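Local coordinates for protein leucine aminopeptidase (Parabacteroides distasonis, PDB 3TC8) that binds zinc and probably acts as an aminopeptidase of the M28 type, possibly with glutaminyl cyclase-like activity, at residues A[133-138]-A[197-202]; A[98-103]-A[154-159]; A[26-31]-A[290-295]. All blocks are in the same frame, centred on the assembly; numbering follows the deposited sequence.

Contact 1. Residues A[133-138]-A[197-202]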
loop_
_atom_site.group_PDB
_atom_site.type_symbol
_atom_site.label_atom_id
_atom_site.label_comp_id
_atom_site.label_asym_id
_atom_site.label_seq_id
_atom_site.Cartn_x
_atom_site.Cartn_y
_atom_site.Cartn_z
ATOM N N GLY A 133 -6.546 0.741 4.068
ATOM C CA GLY A 133 -7.981 0.542 4.321
ATOM C C GLY A 133 -8.577 -0.532 3.427
ATOM O O GLY A 133 -9.396 -1.335 3.892
ATOM N N ALA A 134 -8.169 -0.567 2.159
ATOM C CA ALA A 134 -8.587 -1.629 1.261
ATOM C C ALA A 134 -8.108 -2.980 1.783
ATOM O O ALA A 134 -8.857 -3.970 1.791
ATOM C CB ALA A 134 -8.156 -1.388 -0.148
ATOM N N LEU A 135 -6.845 -3.057 2.206
ATOM C CA LEU A 135 -6.318 -4.305 2.731
ATOM C C LEU A 135 -6.970 -4.721 4.034
ATOM O O LEU A 135 -7.146 -5.926 4.264
ATOM C CB LEU A 135 -4.808 -4.243 2.909
ATOM C CG LEU A 135 -3.993 -4.253 1.618
ATOM C CD1 LEU A 135 -2.499 -4.245 1.896
ATOM C CD2 LEU A 135 -4.332 -5.420 0.680
ATOM N N LEU A 136 -7.346 -3.798 4.910
ATOM C CA LEU A 136 -8.071 -4.149 6.093
ATOM C C LEU A 136 -9.402 -4.783 5.750
ATOM O O LEU A 136 -9.780 -5.775 6.370
ATOM C CB LEU A 136 -8.288 -2.957 7.044
ATOM C CG LEU A 136 -7.037 -2.479 7.799
ATOM C CD1 LEU A 136 -7.356 -1.117 8.436
ATOM C CD2 LEU A 136 -6.636 -3.492 8.901
ATOM N N GLU A 137 -10.120 -4.231 4.789
ATOM C CA GLU A 137 -11.391 -4.818 4.401
ATOM C C GLU A 137 -11.212 -6.182 3.744
ATOM O O GLU A 137 -11.967 -7.125 4.006
ATOM C CB GLU A 137 -12.155 -3.847 3.531
ATOM C CG GLU A 137 -13.443 -4.400 2.948
ATOM C CD GLU A 137 -14.444 -4.913 3.970
ATOM O OE1 GLU A 137 -14.356 -4.549 5.169
ATOM O OE2 GLU A 137 -15.399 -5.647 3.564
ATOM N N ILE A 138 -10.179 -6.340 2.916
ATOM C CA ILE A 138 -9.824 -7.633 2.333
ATOM C C ILE A 138 -9.528 -8.642 3.434
ATOM O O ILE A 138 -10.031 -9.759 3.443
ATOM C CB ILE A 138 -8.664 -7.475 1.340
ATOM C CG1 ILE A 138 -9.145 -6.795 0.063
ATOM C CG2 ILE A 138 -7.980 -8.834 1.031
ATOM C CD1 ILE A 138 -8.071 -6.174 -0.754
ATOM N N ILE A 197 0.990 -8.300 -4.407
ATOM C CA ILE A 197 0.218 -7.177 -4.917
ATOM C C ILE A 197 0.328 -6.032 -3.913
ATOM O O ILE A 197 -0.063 -6.184 -2.748
ATOM C CB ILE A 197 -1.265 -7.482 -5.155
ATOM C CG1 ILE A 197 -1.423 -8.649 -6.163
ATOM C CG2 ILE A 197 -1.989 -6.243 -5.636
ATOM C CD1 ILE A 197 -2.885 -9.112 -6.263
ATOM N N LEU A 198 0.885 -4.909 -4.352
ATOM C CA LEU A 198 0.934 -3.653 -3.626
ATOM C C LEU A 198 -0.245 -2.784 -4.039
ATOM O O LEU A 198 -0.492 -2.610 -5.216
ATOM C CB LEU A 198 2.246 -2.946 -3.967
ATOM C CG LEU A 198 2.415 -1.500 -3.495
ATOM C CD1 LEU A 198 2.315 -1.365 -1.979
ATOM C CD2 LEU A 198 3.738 -0.952 -3.970
ATOM N N LEU A 199 -0.924 -2.199 -3.062
ATOM C CA LEU A 199 -1.936 -1.193 -3.287
ATOM C C LEU A 199 -1.354 0.132 -2.793
ATOM O O LEU A 199 -0.990 0.242 -1.611
ATOM C CB LEU A 199 -3.212 -1.488 -2.517
ATOM C CG LEU A 199 -3.869 -2.867 -2.755
ATOM C CD1 LEU A 199 -5.164 -2.974 -1.971
ATOM C CD2 LEU A 199 -4.039 -3.104 -4.230
ATOM N N ASP A 200 -1.353 1.132 -3.634
ATOM C CA ASP A 200 -0.862 2.462 -3.261
ATOM C C ASP A 200 -1.715 3.508 -3.967
ATOM O O ASP A 200 -1.813 3.446 -5.180
ATOM C CB ASP A 200 0.620 2.578 -3.646
ATOM C CG ASP A 200 1.316 3.807 -3.122
ATOM O OD1 ASP A 200 0.751 4.563 -2.316
ATOM O OD2 ASP A 200 2.528 4.039 -3.472
HETATM N N MSE A 201 -2.348 4.412 -3.237
HETATM C CA MSE A 201 -3.207 5.418 -3.880
HETATM C C MSE A 201 -4.304 4.788 -4.742
HETATM O O MSE A 201 -4.382 5.008 -5.953
HETATM C CB MSE A 201 -2.373 6.480 -4.665
HETATM C CG MSE A 201 -1.454 7.287 -3.741
HETATM SE SE MSE A 201 -0.538 8.695 -4.554
HETATM C CE MSE A 201 -1.775 9.933 -4.360
ATOM N N VAL A 202 -5.098 3.989 -4.055
ATOM C CA VAL A 202 -6.209 3.253 -4.631
ATOM C C VAL A 202 -7.573 3.763 -4.172
ATOM O O VAL A 202 -8.568 3.064 -4.302
ATOM C CB VAL A 202 -6.083 1.740 -4.388
ATOM C CG1 VAL A 202 -4.865 1.181 -5.118
ATOM C CG2 VAL A 202 -6.106 1.417 -2.927
#
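A134 and L135 of helix 125-144 pack on L199 of strand 195-200, with I138 and V202 at the margins. This is helix-on-sheet packing in the alpha/beta fold of the M28 zinc peptidases. The helix covers one face of the central mixed sheet. The axes of the two short segments come within 9.6 Å, at 130° between their N-to-C directions.

A134 comes first. Its CB points at the strand and lies 3.8 Å from CD1 of L199. The same methyl is 4.4 Å from CG2 of V202, so it touches both the strand and the turn that follows it.

L135 starts out to the flank of the contact. Its CG stands beside the backbone N, anti to the carbonyl carbon (chi1 -72°), and the branch then reaches back to the strand. CD2 does the touching, 3.7 Å from CD1 of L199. The L135 side chain also touches L99 and A101 of the adjacent strand 96-102, so this one leucine spans two strands.

L136 and E137 face elsewhere, toward helix 24-36. The E137 carboxylate pairs with R140 and Q141 of its own helix, with S26 of helix 24-36 and with the backbone N of N23 just before that helix.

I138 lies one turn beyond A134. Its CD1 makes a looser contact, 4.5 Å from CD1 of L199.

The contact is apolar and buried, and it covers only 149 Å² in all. The backbone of V202 is fixed from the same helix by a bond from its N to OG of S130. On the strand side a single methyl carries most of the packing: CD1 of L199 meets A134 CB, L135 CD2 and I138 CD1.

Contact 2. Residues A[98-103]-A[154-159]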
loop_
_atom_site.group_PDB
_atom_site.type_symbol
_atom_site.label_atom_id
_atom_site.label_comp_id
_atom_site.label_asym_id
_atom_site.label_seq_id
_atom_site.Cartn_x
_atom_site.Cartn_y
_atom_site.Cartn_z
ATOM N N LEU A 98 1.266 -12.476 -1.033
ATOM C CA LEU A 98 1.590 -11.285 -0.291
ATOM C C LEU A 98 0.781 -10.096 -0.792
ATOM O O LEU A 98 0.876 -9.765 -1.959
ATOM C CB LEU A 98 3.081 -11.026 -0.434
ATOM C CG LEU A 98 3.602 -9.720 0.189
ATOM C CD1 LEU A 98 3.406 -9.666 1.652
ATOM C CD2 LEU A 98 5.070 -9.485 -0.225
ATOM N N LEU A 99 0.064 -9.455 0.125
ATOM C CA LEU A 99 -0.702 -8.222 -0.193
ATOM C C LEU A 99 -0.160 -7.146 0.740
ATOM O O LEU A 99 -0.066 -7.346 1.939
ATOM C CB LEU A 99 -2.197 -8.437 0.077
ATOM C CG LEU A 99 -2.850 -9.585 -0.667
ATOM C CD1 LEU A 99 -4.346 -9.686 -0.249
ATOM C CD2 LEU A 99 -2.736 -9.467 -2.167
ATOM N N PHE A 100 0.166 -5.974 0.163
ATOM C CA PHE A 100 0.922 -4.986 0.959
ATOM C C PHE A 100 0.598 -3.587 0.582
ATOM O O PHE A 100 0.034 -3.299 -0.461
ATOM C CB PHE A 100 2.434 -5.298 0.964
ATOM C CG PHE A 100 3.136 -5.342 -0.373
ATOM C CD1 PHE A 100 2.936 -6.369 -1.279
ATOM C CD2 PHE A 100 4.096 -4.401 -0.683
ATOM C CE1 PHE A 100 3.653 -6.486 -2.437
ATOM C CE2 PHE A 100 4.822 -4.514 -1.870
ATOM C CZ PHE A 100 4.627 -5.534 -2.725
ATOM N N ALA A 101 0.933 -2.678 1.496
ATOM C CA ALA A 101 0.693 -1.231 1.362
ATOM C C ALA A 101 1.572 -0.533 2.415
ATOM O O ALA A 101 1.983 -1.162 3.359
ATOM C CB ALA A 101 -0.796 -0.929 1.657
ATOM N N HIS A 102 1.851 0.741 2.171
ATOM C CA HIS A 102 2.551 1.520 3.203
ATOM C C HIS A 102 1.538 2.231 4.076
ATOM O O HIS A 102 0.487 2.687 3.612
ATOM C CB HIS A 102 3.566 2.515 2.609
ATOM C CG HIS A 102 3.043 3.832 2.170
ATOM N ND1 HIS A 102 3.088 4.929 3.006
ATOM C CD2 HIS A 102 2.485 4.267 1.022
ATOM C CE1 HIS A 102 2.554 5.968 2.411
ATOM N NE2 HIS A 102 2.209 5.620 1.194
ATOM N N TRP A 103 1.868 2.381 5.366
ATOM C CA TRP A 103 0.942 2.978 6.332
ATOM C C TRP A 103 1.376 4.320 6.904
ATOM O O TRP A 103 0.567 4.999 7.546
ATOM C CB TRP A 103 0.564 2.004 7.461
ATOM C CG TRP A 103 1.611 1.709 8.465
ATOM C CD1 TRP A 103 2.572 0.757 8.382
ATOM C CD2 TRP A 103 1.736 2.279 9.769
ATOM N NE1 TRP A 103 3.301 0.723 9.549
ATOM C CE2 TRP A 103 2.784 1.618 10.438
ATOM C CE3 TRP A 103 1.048 3.292 10.446
ATOM C CZ2 TRP A 103 3.158 1.975 11.720
ATOM C CZ3 TRP A 103 1.401 3.611 11.731
ATOM C CH2 TRP A 103 2.432 2.949 12.360
ATOM N N ILE A 154 0.764 -7.148 4.695
ATOM C CA ILE A 154 1.859 -6.366 5.292
ATOM C C ILE A 154 1.633 -4.873 5.084
ATOM O O ILE A 154 1.446 -4.412 3.984
ATOM C CB ILE A 154 3.277 -6.756 4.830
ATOM C CG1 ILE A 154 3.482 -8.259 5.045
ATOM C CG2 ILE A 154 4.295 -5.891 5.586
ATOM C CD1 ILE A 154 4.918 -8.765 4.758
ATOM N N PHE A 155 1.656 -4.171 6.237
ATOM C CA PHE A 155 1.689 -2.727 6.249
ATOM C C PHE A 155 3.148 -2.304 6.523
ATOM O O PHE A 155 3.650 -2.474 7.624
ATOM C CB PHE A 155 0.735 -2.159 7.281
ATOM C CG PHE A 155 -0.694 -2.678 7.175
ATOM C CD1 PHE A 155 -1.294 -2.924 5.956
ATOM C CD2 PHE A 155 -1.408 -2.892 8.335
ATOM C CE1 PHE A 155 -2.607 -3.391 5.927
ATOM C CE2 PHE A 155 -2.750 -3.335 8.292
ATOM C CZ PHE A 155 -3.311 -3.576 7.052
ATOM N N PHE A 156 3.779 -1.781 5.481
ATOM C CA PHE A 156 5.178 -1.343 5.558
ATOM C C PHE A 156 5.252 0.114 6.015
ATOM O O PHE A 156 4.492 0.958 5.597
ATOM C CB PHE A 156 5.858 -1.505 4.200
ATOM C CG PHE A 156 6.135 -2.930 3.834
ATOM C CD1 PHE A 156 7.071 -3.663 4.506
ATOM C CD2 PHE A 156 5.494 -3.535 2.751
ATOM C CE1 PHE A 156 7.354 -4.949 4.158
ATOM C CE2 PHE A 156 5.800 -4.851 2.417
ATOM C CZ PHE A 156 6.750 -5.540 3.091
ATOM N N ASP A 157 6.221 0.351 6.880
ATOM C CA ASP A 157 6.454 1.670 7.436
ATOM C C ASP A 157 7.524 2.418 6.701
ATOM O O ASP A 157 8.268 1.877 5.869
ATOM C CB ASP A 157 6.868 1.529 8.923
ATOM C CG ASP A 157 6.643 2.748 9.775
ATOM O OD1 ASP A 157 6.101 3.773 9.298
ATOM O OD2 ASP A 157 6.930 2.621 10.987
ATOM N N ALA A 158 7.550 3.714 6.943
ATOM C CA ALA A 158 8.648 4.576 6.527
ATOM C C ALA A 158 8.872 4.492 5.015
ATOM O O ALA A 158 10.019 4.575 4.551
ATOM C CB ALA A 158 9.889 4.287 7.318
ATOM N N GLU A 159 7.798 4.441 4.239
ATOM C CA GLU A 159 7.903 4.461 2.810
ATOM C C GLU A 159 8.098 5.864 2.252
ATOM O O GLU A 159 8.710 6.009 1.202
ATOM C CB GLU A 159 6.658 3.816 2.184
ATOM C CG GLU A 159 6.640 3.794 0.651
ATOM C CD GLU A 159 6.217 5.053 -0.064
ATOM O OE1 GLU A 159 5.452 5.834 0.553
ATOM O OE2 GLU A 159 6.666 5.240 -1.253
#
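L99 and A101 exchange backbone hydrogen bonds with I154 and F156, pairing strands 96-102 and 150-156 as parallel neighbours in the central sheet of the M28 fold. The tight part is this backbone seam. I154 N bonds to L99 O, and F156 N reaches A101 O at 2.8 Å. A101 N and W103 N return bonds to the carbonyls of I154 and F156.

On the sheet face of F100, I154 and F156, the rings of F100 and F156 stand almost perpendicular, at 89°. CD2 of F100 meets CE2 of F156 at 3.6 Å. CG2 of I154 sits over the centre of the F156 ring. L98 CD1 touches I154 CD1 at 3.6 Å.

The regular pairing ends with W103 N, and buried side-chain packing follows near the zinc site. Its looser part is W103 with D157. D157 OD1 stands over one face of the W103 ring, 4.0 Å above its plane and offset toward the rim. W103 NE1 bonds to R83 O, and the D157 carboxylate is held by H47 and R83. H102 and E159 pack closely. NE2 of H102 is hydrogen-bonded to the zinc ligand D127, and ND1 to D104. E159 OE1 lies over the centre of the H102 ring, 3.2 Å above its plane.

Contact 3. Residues A[26-31]-A[290-295]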
loop_
_atom_site.group_PDB
_atom_site.type_symbol
_atom_site.label_atom_id
_atom_site.label_comp_id
_atom_site.label_asym_id
_atom_site.label_seq_id
_atom_site.Cartn_x
_atom_site.Cartn_y
_atom_site.Cartn_z
ATOM N N SER A 26 -17.101 0.064 4.431
ATOM C CA SER A 26 -16.191 -0.373 5.444
ATOM C C SER A 26 -14.742 0.030 5.173
ATOM O O SER A 26 -14.046 0.549 6.056
ATOM C CB SER A 26 -16.309 -1.885 5.629
ATOM O OG SER A 26 -15.266 -2.411 6.442
ATOM N N ALA A 27 -14.305 -0.208 3.942
ATOM C CA ALA A 27 -12.964 0.224 3.577
ATOM C C ALA A 27 -12.800 1.738 3.780
ATOM O O ALA A 27 -11.770 2.198 4.266
ATOM C CB ALA A 27 -12.667 -0.181 2.138
ATOM N N TYR A 28 -13.783 2.504 3.332
ATOM C CA TYR A 28 -13.735 3.947 3.494
ATOM C C TYR A 28 -13.580 4.337 4.963
ATOM O O TYR A 28 -12.761 5.181 5.323
ATOM C CB TYR A 28 -15.010 4.548 2.903
ATOM C CG TYR A 28 -15.081 6.046 2.962
ATOM C CD1 TYR A 28 -15.432 6.725 4.116
ATOM C CD2 TYR A 28 -14.791 6.788 1.827
ATOM C CE1 TYR A 28 -15.479 8.144 4.101
ATOM C CE2 TYR A 28 -14.832 8.182 1.811
ATOM C CZ TYR A 28 -15.161 8.835 2.941
ATOM O OH TYR A 28 -15.203 10.237 2.939
ATOM N N ALA A 29 -14.338 3.678 5.830
ATOM C CA ALA A 29 -14.254 3.963 7.247
ATOM C C ALA A 29 -12.886 3.590 7.795
ATOM O O ALA A 29 -12.402 4.272 8.719
ATOM C CB ALA A 29 -15.363 3.245 8.009
ATOM N N TYR A 30 -12.262 2.508 7.307
ATOM C CA TYR A 30 -10.881 2.201 7.725
ATOM C C TYR A 30 -9.907 3.288 7.309
ATOM O O TYR A 30 -8.940 3.570 8.031
ATOM C CB TYR A 30 -10.437 0.832 7.215
ATOM C CG TYR A 30 -11.013 -0.371 7.897
ATOM C CD1 TYR A 30 -10.996 -0.471 9.279
ATOM C CD2 TYR A 30 -11.537 -1.420 7.190
ATOM C CE1 TYR A 30 -11.494 -1.608 9.929
ATOM C CE2 TYR A 30 -12.022 -2.545 7.821
ATOM C CZ TYR A 30 -12.000 -2.625 9.203
ATOM O OH TYR A 30 -12.495 -3.765 9.801
ATOM N N VAL A 31 -10.076 3.873 6.122
ATOM C CA VAL A 31 -9.272 5.016 5.733
ATOM C C VAL A 31 -9.485 6.156 6.710
ATOM O O VAL A 31 -8.521 6.768 7.203
ATOM C CB VAL A 31 -9.530 5.452 4.256
ATOM C CG1 VAL A 31 -8.615 6.598 3.867
ATOM C CG2 VAL A 31 -9.369 4.300 3.269
ATOM N N ILE A 290 -11.273 10.702 -1.347
ATOM C CA ILE A 290 -11.467 9.281 -1.206
ATOM C C ILE A 290 -12.860 8.913 -1.668
ATOM O O ILE A 290 -13.832 9.588 -1.332
ATOM C CB ILE A 290 -11.174 8.839 0.234
ATOM C CG1 ILE A 290 -9.739 9.279 0.646
ATOM C CG2 ILE A 290 -11.350 7.318 0.414
ATOM C CD1 ILE A 290 -8.604 8.693 -0.190
ATOM N N ASP A 291 -12.940 7.828 -2.429
ATOM C CA ASP A 291 -14.149 7.467 -3.150
ATOM C C ASP A 291 -14.436 5.983 -3.008
ATOM O O ASP A 291 -13.575 5.144 -3.296
ATOM C CB ASP A 291 -13.970 7.860 -4.606
ATOM C CG ASP A 291 -15.164 7.663 -5.394
ATOM O OD1 ASP A 291 -15.354 6.534 -5.905
ATOM O OD2 ASP A 291 -15.918 8.637 -5.563
ATOM N N ARG A 292 -15.640 5.641 -2.559
ATOM C CA ARG A 292 -16.036 4.270 -2.356
ATOM C C ARG A 292 -15.994 3.462 -3.654
ATOM O O ARG A 292 -15.708 2.272 -3.609
ATOM C CB ARG A 292 -17.409 4.218 -1.723
ATOM C CG ARG A 292 -17.425 4.644 -0.305
ATOM C CD ARG A 292 -18.834 4.957 0.179
ATOM N NE ARG A 292 -18.897 5.330 1.598
ATOM C CZ ARG A 292 -18.669 6.539 2.064
ATOM N NH1 ARG A 292 -18.338 7.523 1.242
ATOM N NH2 ARG A 292 -18.815 6.783 3.357
ATOM N N GLU A 293 -16.369 4.064 -4.767
ATOM C CA GLU A 293 -16.380 3.313 -6.017
ATOM C C GLU A 293 -14.956 2.901 -6.417
ATOM O O GLU A 293 -14.748 1.797 -6.920
ATOM C CB GLU A 293 -17.117 4.079 -7.116
ATOM C CG GLU A 293 -18.654 4.043 -7.020
ATOM C CD GLU A 293 -19.233 4.524 -5.696
ATOM O OE1 GLU A 293 -19.767 3.687 -4.909
ATOM O OE2 GLU A 293 -19.198 5.752 -5.444
ATOM N N THR A 294 -13.974 3.789 -6.211
ATOM C CA THR A 294 -12.596 3.416 -6.513
ATOM C C THR A 294 -12.134 2.288 -5.598
ATOM O O THR A 294 -11.537 1.312 -6.039
ATOM C CB THR A 294 -11.656 4.622 -6.360
ATOM O OG1 THR A 294 -12.199 5.682 -7.148
ATOM C CG2 THR A 294 -10.259 4.295 -6.781
ATOM N N LEU A 295 -12.368 2.443 -4.285
ATOM C CA LEU A 295 -11.971 1.403 -3.352
ATOM C C LEU A 295 -12.606 0.065 -3.716
ATOM O O LEU A 295 -11.951 -0.955 -3.620
ATOM C CB LEU A 295 -12.364 1.826 -1.942
ATOM C CG LEU A 295 -11.600 2.977 -1.306
ATOM C CD1 LEU A 295 -12.269 3.454 -0.040
ATOM C CD2 LEU A 295 -10.124 2.604 -1.016
HETATM O O HOH W 1 -14.530 11.491 0.624
HETATM O O HOH W 2 -18.263 10.418 1.677
#
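Y28 carries its CG anti to the backbone N (chi1 -178°), which swings the ring out from helix 24-36 toward R292. R292 has CG beside its own backbone N (chi1 -72°) and an extended chain from CG to NE. This carries the guanidinium over that ring. The result is a cation-pi stack between helix 24-36 and the start of helix 292-308, in the M28 peptidase fold. The planes are 16° apart. CZ of R292 sits 3.8 Å from the ring centroid of Y28, and NH2 is closest to its CD1 at 3.5 Å. NE is held by D25 in a salt bridge, which helps fix the rotation of the group.

The edge of the Y28 ring is used as well. The I290 carbonyl oxygen lies there, near the ring plane. The I290 side chain makes its own contact, with CG2 3.8 Å from CD2 of Y28. V31 meets CG1 of I290 through its own CG1, deeper in the contact.

L295 fills the other part of the interface. Its CD1 rests against the helix backbone at Y28 N, 3.8 Å away, and also touches CB of A27, CB of Y28 and CG2 of V31. These are plain apolar contacts.

D291 takes no part across the interface but is the N-cap residue of the second helix. In one of its two conformers OD1 accepts from T294 N with its anti lone pair. R292 and L295, in the first turn of this helix, both reach helix 24-36.

Two waters join the polar ends. Water 2 accepts from NH1 of R292 and gives a weak bond to OH of Y28. Water 1 accepts from OH of Y28 at 2.7 Å and donates to the I290 carbonyl oxygen at 2.8 Å.

In the fold
Contacts 1 and 2 share the central sheet. Their centres are about 9 Å apart, and strands 195-200 and 96-102 are neighbours in it. Strand 96-102, helix 125-144 and strand 150-156 follow in order as a beta-alpha-beta unit, so the segments of the two contacts alternate along the chain. Contact 1 packs the helix of this unit on the sheet. Contact 3 encloses both in sequence and brings the N- and C-terminal helices, 24-36 and 292-308, together beside helix 125-144. Its centre is about 10 Å from that of contact 1. There V202 meets T294 and L295, and Y30 meets L136. Contact 2, about 18 Å from contact 3 between centres, lies nearest the zinc.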